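Local coordinates for protein chloride intracellular channel Clic (Drosophila melanogaster, PDB 2YV7) that might insert into membranes and form chloride channels whose activity depends on pH, and may play a role in ethanol sensitivity, at residues A[208-211]-A[212-215]; A[43-46]-A[47-51]; A[148-151]-A[152-156]. All coordinates share one frame; numbering follows the deposited sequence.

In the fold
The contacts are local, each within a single run of chain, and sample both halves of this GST-like fold. Contact 2 is a turn of helix 41-55 in the thioredoxin-like N-terminal domain. Contacts 1 and 3 belong to the helical part: contact 3 is a middle stretch of helix 141-161, and contact 1 leads from helix 202-212 toward helix 215-220. Contacts 1 and 2 touch, through Leu214 CD2 and Met48 CE at 3.9 Å and through Asp215 CB and Tyr51 OH at 3.7 Å, both packing contacts. Contact 3 stays about 7 Å from contact 1 and about 13 Å from contact 2, nearest atoms. The bound calcium ion lies about 7 Å from the Tyr46 side chain.

Contact 1: residues A[208-211]-A[212-215]; sequences MYHM and YQLD
Tyr212 N gives the shortest hydrogen bond of this turn, to Met208 O at 3.0 Å. The donor lies nearly along the C=O axis. The same N-H makes a weak bond to Tyr209 O. Gln213 N has weak bonds to Tyr209 O and His210 O. Leu214 N then bonds to Met211 O at 3.2 Å, an i to i+3 bond, with the donor above the carbonyl plane. Leu214 is at the N-cap position of helix 215-220.

Two side chains meet at the Tyr212 ring. Met211 runs alongside it, and its CE touches Tyr212 CZ at 3.4 Å. Its SD stands 5.1 Å from the ring centroid, above the face, in a Met-aromatic contact. Met211 CG lies over the same ring, offset toward the rim. The bend at the last torsion of Met211 (chi3 130°) carries the methyl to the phenol end. Met208 CB adds a looser contact at Tyr212 CE2.

Gln213 reaches back over the preceding turn. Its NE2 comes to 3.1 Å from Tyr209 CE2, with ring and amide planes 60° apart. Its OE1 lies at the edge of the His210 ring, in plane, and takes a weak, long hydrogen bond from His210 ND1.

Tyr212 OH is hydrogen-bonded to Gln183 and Arg186 of helix 173-193. Met208 and Met211 pack on that same helix. Beyond the turn, Leu214 and Asp215 lean on helix 41-55 of the N-terminal domain.

Contact 2: residues A[43-46]-A[47-51]; sequences CQEY and FMDLY
Four regular i to i+4 hydrogen bonds join Cys43-Tyr46 to Phe47-Leu50, the shortest from Met48 N to Gln44 O at 2.8 Å. Asp49 N bonds to Glu45 O at 3.0 Å, and Leu50 N to Tyr46 O at 3.0 Å.

Gln44 and Met48 lie side by side. Gln44 is extended, and its NE2 comes to 4.1 Å from Met48 SD; that amide is hydrogen-bonded to Ser220 OG. Tyr46 and Asp49 also run alongside each other. Asp49 OD2 sits at the edge of the Tyr46 ring, in its plane, 3.9 Å from CD1. The ring and carboxylate planes are 28° apart. Tyr46 OH is hydrogen-bonded to Glu101 OE2. Glu45 OE2 and Asp49 OD2 are 4.4 Å apart, and Glu101 is also close to Glu45; the three nearby carboxylates would probably raise the pKa of one or more of them. Phe47 CB lies 3.1 Å from Cys43 O, and chi1 of -169° sends the ring away from segment 43-46; the side chain touches Leu25 and Ile27 of strand 22-28.

This is the helix of a beta-alpha-beta unit, strand 22-28, helix 41-55, strand 60-66, in the thioredoxin-like fold. It lies in the segment predicted to span the membrane after insertion.

Contact 3: residues A[148-151]-A[152-156]; sequences LSHL and RKIND
His150 overlaps Ile154 one turn further on. The two side chains cross at a slant, and Ile154 CD1 comes to 3.7 Å from His150 CD2. The methyl approaches the imidazole obliquely. Chi1 of -161° sets the His150 ring beside its own carbonyl carbon and brings it toward Ile154. The ring is held by a hydrogen bond from NE2 to Leu124 O, so it is tied at one corner while CD2 makes the apolar contact. Both residues also pack on Leu128 of helix 128-136.

Leu151 and Ile154 meet more loosely, with Leu151 CD2 and Ile154 CD1 at 4.5 Å. Both rest on Leu204 of helix 202-212 and touch helix 173-193. His150, Leu151, Ile154 and Asn155 lie on the buried side of this stretch.

The other side faces outward. Lys153 curls back over Ser149 O. Bent at chi2 (-46°) and again at chi4, its chain wraps round that oxygen, with Lys153 CG 3.3 Å from Ser149 O. Ser149 OG bonds to Asn145 O, in the turn before. Arg152 turns toward the next turn instead. Its NE forms a salt bridge with Asp156 OD2 at 2.9 Å, on the syn side of the carboxylate but 30° out of its plane. This i to i+4 pair lies along the exposed surface.

The backbone underneath is regular alpha helix. Asn155 N bonds to Leu151 O at 2.8 Å, and Arg152 N to Leu148 O at 2.9 Å. The arrangement is that of an amphipathic helix: a buried side packed among helices 128-136, 173-193 and 202-212, and a charged side outside. It belongs to the all-helical C-terminal domain of the GST fold.

Contact 1: residues A[208-211]-A[212-215]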
loop_
_atom_site.group_PDB
_atom_site.type_symbol
_atom_site.label_atom_id
_atom_site.label_comp_id
_atom_site.label_asym_id
_atom_site.label_seq_id
_atom_site.Cartn_x
_atom_site.Cartn_y
_atom_site.Cartn_z
ATOM N N MET A 208 -7.584 0.941 10.864
ATOM C CA MET A 208 -6.700 -0.205 10.654
ATOM C C MET A 208 -7.434 -1.529 10.895
ATOM O O MET A 208 -7.238 -2.526 10.157
ATOM C CB MET A 208 -5.425 -0.054 11.504
ATOM C CG MET A 208 -4.595 1.106 11.008
ATOM S SD MET A 208 -2.978 1.238 11.772
ATOM C CE MET A 208 -3.347 2.188 13.222
ATOM N N TYR A 209 -8.329 -1.530 11.873
ATOM C CA TYR A 209 -9.127 -2.703 12.126
ATOM C C TYR A 209 -9.839 -3.082 10.828
ATOM O O TYR A 209 -9.741 -4.225 10.358
ATOM C CB TYR A 209 -10.101 -2.430 13.248
ATOM C CG TYR A 209 -10.994 -3.582 13.538
ATOM C CD1 TYR A 209 -10.524 -4.673 14.272
ATOM C CD2 TYR A 209 -12.299 -3.587 13.095
ATOM C CE1 TYR A 209 -11.352 -5.756 14.551
ATOM C CE2 TYR A 209 -13.130 -4.645 13.373
ATOM C CZ TYR A 209 -12.640 -5.738 14.097
ATOM O OH TYR A 209 -13.471 -6.812 14.397
ATOM N N HIS A 210 -10.494 -2.119 10.219
ATOM C CA HIS A 210 -11.144 -2.355 8.926
ATOM C C HIS A 210 -10.221 -2.698 7.802
ATOM O O HIS A 210 -10.602 -3.424 6.914
ATOM C CB HIS A 210 -12.025 -1.197 8.546
ATOM C CG HIS A 210 -13.163 -0.999 9.498
ATOM N ND1 HIS A 210 -13.980 -2.038 9.896
ATOM C CD2 HIS A 210 -13.572 0.094 10.191
ATOM C CE1 HIS A 210 -14.871 -1.583 10.768
ATOM N NE2 HIS A 210 -14.652 -0.289 10.955
ATOM N N MET A 211 -9.014 -2.116 7.796
ATOM C CA MET A 211 -8.009 -2.454 6.791
ATOM C C MET A 211 -7.626 -3.902 6.785
ATOM O O MET A 211 -7.419 -4.500 5.711
ATOM C CB MET A 211 -6.772 -1.550 7.019
ATOM C CG MET A 211 -5.481 -2.111 6.851
ATOM S SD MET A 211 -4.364 -0.678 7.189
ATOM C CE MET A 211 -3.314 -1.488 8.350
ATOM N N TYR A 212 -7.596 -4.502 7.969
ATOM C CA TYR A 212 -7.243 -5.897 8.050
ATOM C C TYR A 212 -8.380 -6.825 7.642
ATOM O O TYR A 212 -8.117 -8.008 7.424
ATOM C CB TYR A 212 -6.769 -6.213 9.448
ATOM C CG TYR A 212 -5.456 -5.499 9.799
ATOM C CD1 TYR A 212 -4.292 -5.581 8.933
ATOM C CD2 TYR A 212 -5.352 -4.751 10.993
ATOM C CE1 TYR A 212 -3.127 -4.918 9.222
ATOM C CE2 TYR A 212 -4.157 -4.096 11.309
ATOM C CZ TYR A 212 -3.050 -4.212 10.447
ATOM O OH TYR A 212 -1.919 -3.571 10.755
ATOM N N GLN A 213 -9.617 -6.307 7.599
ATOM C CA GLN A 213 -10.805 -7.062 7.121
ATOM C C GLN A 213 -10.967 -6.941 5.608
ATOM O O GLN A 213 -11.857 -7.586 5.030
ATOM C CB GLN A 213 -12.091 -6.584 7.801
ATOM C CG GLN A 213 -12.164 -6.891 9.273
ATOM C CD GLN A 213 -13.430 -6.336 9.950
ATOM O OE1 GLN A 213 -14.160 -5.493 9.387
ATOM N NE2 GLN A 213 -13.674 -6.784 11.179
ATOM N N LEU A 214 -10.111 -6.144 4.959
ATOM C CA LEU A 214 -10.295 -5.854 3.543
ATOM C C LEU A 214 -9.499 -6.813 2.662
ATOM O O LEU A 214 -8.261 -6.859 2.755
ATOM C CB LEU A 214 -9.860 -4.391 3.267
ATOM C CG LEU A 214 -10.202 -3.830 1.904
ATOM C CD1 LEU A 214 -11.677 -3.522 1.774
ATOM C CD2 LEU A 214 -9.347 -2.566 1.644
ATOM N N ASP A 215 -10.178 -7.525 1.759
ATOM C CA ASP A 215 -9.454 -8.463 0.904
ATOM C C ASP A 215 -8.351 -7.792 0.088
ATOM O O ASP A 215 -7.283 -8.363 -0.071
ATOM C CB ASP A 215 -10.396 -9.236 -0.012
ATOM C CG ASP A 215 -11.242 -10.257 0.742
ATOM O OD1 ASP A 215 -10.827 -10.708 1.857
ATOM O OD2 ASP A 215 -12.343 -10.568 0.236
#

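Contact 2: residues A[43-46]-A[47-51]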
loop_
_atom_site.group_PDB
_atom_site.type_symbol
_atom_site.label_atom_id
_atom_site.label_comp_id
_atom_site.label_asym_id
_atom_site.label_seq_id
_atom_site.Cartn_x
_atom_site.Cartn_y
_atom_site.Cartn_z
ATOM N N CYS A 43 3.861 -0.688 -5.553
ATOM C CA CYS A 43 3.258 -1.977 -5.912
ATOM C C CYS A 43 2.035 -2.219 -5.054
ATOM O O CYS A 43 0.982 -2.553 -5.592
ATOM C CB CYS A 43 4.285 -3.112 -5.712
ATOM S SG CYS A 43 5.692 -2.987 -6.855
ATOM N N GLN A 44 2.091 -2.014 -3.715
ATOM C CA GLN A 44 0.939 -2.380 -2.938
ATOM C C GLN A 44 -0.271 -1.466 -3.248
ATOM O O GLN A 44 -1.426 -1.917 -3.323
ATOM C CB GLN A 44 1.283 -2.435 -1.408
ATOM C CG GLN A 44 0.097 -3.127 -0.702
ATOM C CD GLN A 44 0.129 -3.194 0.825
ATOM O OE1 GLN A 44 1.114 -2.851 1.449
ATOM N NE2 GLN A 44 -0.987 -3.682 1.419
ATOM N N GLU A 45 0.012 -0.182 -3.423
ATOM C CA GLU A 45 -1.037 0.806 -3.683
ATOM C C GLU A 45 -1.804 0.410 -4.990
ATOM O O GLU A 45 -3.023 0.372 -5.006
ATOM C CB GLU A 45 -0.453 2.212 -3.837
ATOM C CG GLU A 45 -1.603 3.163 -4.145
ATOM C CD GLU A 45 -1.221 4.637 -4.241
ATOM O OE1 GLU A 45 -0.111 4.986 -3.900
ATOM O OE2 GLU A 45 -2.058 5.473 -4.682
ATOM N N TYR A 46 -1.066 0.142 -6.036
ATOM C CA TYR A 46 -1.688 -0.163 -7.356
ATOM C C TYR A 46 -2.282 -1.581 -7.374
ATOM O O TYR A 46 -3.325 -1.800 -7.988
ATOM C CB TYR A 46 -0.749 0.134 -8.545
ATOM C CG TYR A 46 -0.192 1.544 -8.527
ATOM C CD1 TYR A 46 -0.938 2.593 -7.962
ATOM C CD2 TYR A 46 1.120 1.823 -8.945
ATOM C CE1 TYR A 46 -0.425 3.891 -7.860
ATOM C CE2 TYR A 46 1.622 3.118 -8.867
ATOM C CZ TYR A 46 0.846 4.135 -8.318
ATOM O OH TYR A 46 1.382 5.422 -8.203
ATOM N N PHE A 47 -1.670 -2.529 -6.658
ATOM C CA PHE A 47 -2.271 -3.848 -6.443
ATOM C C PHE A 47 -3.643 -3.633 -5.806
ATOM O O PHE A 47 -4.641 -4.176 -6.216
ATOM C CB PHE A 47 -1.296 -4.639 -5.533
ATOM C CG PHE A 47 -1.570 -6.132 -5.378
ATOM C CD1 PHE A 47 -2.873 -6.684 -5.438
ATOM C CD2 PHE A 47 -0.510 -6.977 -5.076
ATOM C CE1 PHE A 47 -3.088 -8.079 -5.237
ATOM C CE2 PHE A 47 -0.720 -8.392 -4.896
ATOM C CZ PHE A 47 -2.017 -8.920 -4.958
ATOM N N MET A 48 -3.697 -2.811 -4.742
ATOM C CA MET A 48 -4.954 -2.583 -4.058
ATOM C C MET A 48 -6.010 -1.936 -4.983
ATOM O O MET A 48 -7.148 -2.358 -4.938
ATOM C CB MET A 48 -4.720 -1.681 -2.825
ATOM C CG MET A 48 -4.163 -2.505 -1.695
ATOM S SD MET A 48 -4.092 -1.574 -0.124
ATOM C CE MET A 48 -5.836 -1.502 0.274
ATOM N N ASP A 49 -5.636 -0.898 -5.747
ATOM C CA ASP A 49 -6.585 -0.198 -6.655
ATOM C C ASP A 49 -7.156 -1.227 -7.618
ATOM O O ASP A 49 -8.381 -1.334 -7.780
ATOM C CB ASP A 49 -5.844 0.883 -7.446
ATOM C CG ASP A 49 -5.570 2.107 -6.622
ATOM O OD1 ASP A 49 -6.366 2.348 -5.717
ATOM O OD2 ASP A 49 -4.676 2.831 -7.002
ATOM N N LEU A 50 -6.265 -2.028 -8.189
ATOM C CA LEU A 50 -6.744 -2.967 -9.241
ATOM C C LEU A 50 -7.621 -4.103 -8.670
ATOM O O LEU A 50 -8.593 -4.573 -9.284
ATOM C CB LEU A 50 -5.531 -3.482 -10.009
ATOM C CG LEU A 50 -4.867 -2.440 -10.906
ATOM C CD1 LEU A 50 -3.404 -2.880 -11.332
ATOM C CD2 LEU A 50 -5.737 -2.057 -12.127
ATOM N N TYR A 51 -7.260 -4.560 -7.479
ATOM C CA TYR A 51 -8.024 -5.589 -6.800
ATOM C C TYR A 51 -9.437 -5.092 -6.557
ATOM O O TYR A 51 -10.409 -5.852 -6.750
ATOM C CB TYR A 51 -7.305 -6.031 -5.495
ATOM C CG TYR A 51 -7.904 -7.290 -4.898
ATOM C CD1 TYR A 51 -9.121 -7.234 -4.212
ATOM C CD2 TYR A 51 -7.273 -8.547 -5.074
ATOM C CE1 TYR A 51 -9.701 -8.362 -3.715
ATOM C CE2 TYR A 51 -7.840 -9.695 -4.549
ATOM C CZ TYR A 51 -9.064 -9.581 -3.874
ATOM O OH TYR A 51 -9.696 -10.671 -3.357
#

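Contact 3: residues A[148-151]-A[152-156]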
loop_
_atom_site.group_PDB
_atom_site.type_symbol
_atom_site.label_atom_id
_atom_site.label_comp_id
_atom_site.label_asym_id
_atom_site.label_seq_id
_atom_site.Cartn_x
_atom_site.Cartn_y
_atom_site.Cartn_z
ATOM N N LEU A 148 4.183 11.133 14.627
ATOM C CA LEU A 148 2.961 10.974 15.462
ATOM C C LEU A 148 1.980 12.148 15.225
ATOM O O LEU A 148 0.771 11.972 15.175
ATOM C CB LEU A 148 3.382 10.934 16.962
ATOM C CG LEU A 148 2.227 10.712 17.975
ATOM C CD1 LEU A 148 1.314 9.560 17.587
ATOM C CD2 LEU A 148 2.651 10.449 19.455
ATOM N N SER A 149 2.508 13.359 15.096
ATOM C CA SER A 149 1.650 14.536 14.886
ATOM C C SER A 149 0.807 14.382 13.596
ATOM O O SER A 149 -0.360 14.805 13.538
ATOM C CB SER A 149 2.479 15.833 14.757
ATOM O OG SER A 149 3.181 16.129 15.950
ATOM N N HIS A 150 1.440 13.818 12.568
ATOM C CA HIS A 150 0.751 13.595 11.247
ATOM C C HIS A 150 -0.359 12.558 11.444
ATOM O O HIS A 150 -1.455 12.733 10.942
ATOM C CB HIS A 150 1.768 13.098 10.270
ATOM C CG HIS A 150 1.360 13.257 8.840
ATOM N ND1 HIS A 150 2.280 13.515 7.855
ATOM C CD2 HIS A 150 0.145 13.242 8.236
ATOM C CE1 HIS A 150 1.660 13.587 6.690
ATOM N NE2 HIS A 150 0.369 13.410 6.885
ATOM N N LEU A 151 -0.057 11.460 12.167
ATOM C CA LEU A 151 -1.061 10.383 12.397
ATOM C C LEU A 151 -2.213 10.958 13.222
ATOM O O LEU A 151 -3.347 10.517 13.110
ATOM C CB LEU A 151 -0.455 9.200 13.125
ATOM C CG LEU A 151 0.696 8.445 12.425
ATOM C CD1 LEU A 151 1.319 7.298 13.218
ATOM C CD2 LEU A 151 0.088 7.888 11.040
ATOM N N ARG A 152 -1.892 11.903 14.133
ATOM C CA ARG A 152 -2.977 12.579 14.893
ATOM C C ARG A 152 -3.914 13.313 14.005
ATOM O O ARG A 152 -5.120 13.282 14.202
ATOM C CB ARG A 152 -2.361 13.450 16.001
ATOM C CG ARG A 152 -3.333 14.305 16.870
ATOM C CD ARG A 152 -4.382 13.423 17.559
ATOM N NE ARG A 152 -5.369 14.195 18.373
ATOM C CZ ARG A 152 -5.170 14.490 19.659
ATOM N NH1 ARG A 152 -4.046 14.105 20.227
ATOM N NH2 ARG A 152 -6.099 15.152 20.366
ATOM N N LYS A 153 -3.376 14.027 13.034
ATOM C CA LYS A 153 -4.196 14.739 12.025
ATOM C C LYS A 153 -5.076 13.777 11.283
ATOM O O LYS A 153 -6.287 14.026 11.124
ATOM C CB LYS A 153 -3.339 15.545 11.039
ATOM C CG LYS A 153 -2.301 16.588 11.605
ATOM C CD LYS A 153 -2.780 17.486 12.672
ATOM C CE LYS A 153 -1.503 18.200 13.343
ATOM N NZ LYS A 153 -0.456 18.551 12.283
ATOM N N ILE A 154 -4.506 12.647 10.845
ATOM C CA ILE A 154 -5.320 11.624 10.145
ATOM C C ILE A 154 -6.380 11.066 11.075
ATOM O O ILE A 154 -7.515 10.963 10.746
ATOM C CB ILE A 154 -4.402 10.521 9.533
ATOM C CG1 ILE A 154 -3.455 11.207 8.527
ATOM C CG2 ILE A 154 -5.206 9.362 8.959
ATOM C CD1 ILE A 154 -2.144 10.335 8.064
ATOM N N ASN A 155 -6.000 10.751 12.312
ATOM C CA ASN A 155 -6.990 10.274 13.259
ATOM C C ASN A 155 -8.185 11.247 13.414
ATOM O O ASN A 155 -9.344 10.829 13.464
ATOM C CB ASN A 155 -6.335 10.107 14.633
ATOM C CG ASN A 155 -7.367 9.700 15.704
ATOM O OD1 ASN A 155 -7.929 10.555 16.462
ATOM N ND2 ASN A 155 -7.633 8.429 15.766
ATOM N N ASP A 156 -7.863 12.516 13.534
ATOM C CA ASP A 156 -8.860 13.542 13.850
ATOM C C ASP A 156 -9.752 13.820 12.638
ATOM O O ASP A 156 -11.000 13.914 12.781
ATOM C CB ASP A 156 -8.126 14.758 14.441
ATOM C CG ASP A 156 -7.669 14.508 15.869
ATOM O OD1 ASP A 156 -7.884 13.407 16.432
ATOM O OD2 ASP A 156 -7.148 15.463 16.422
#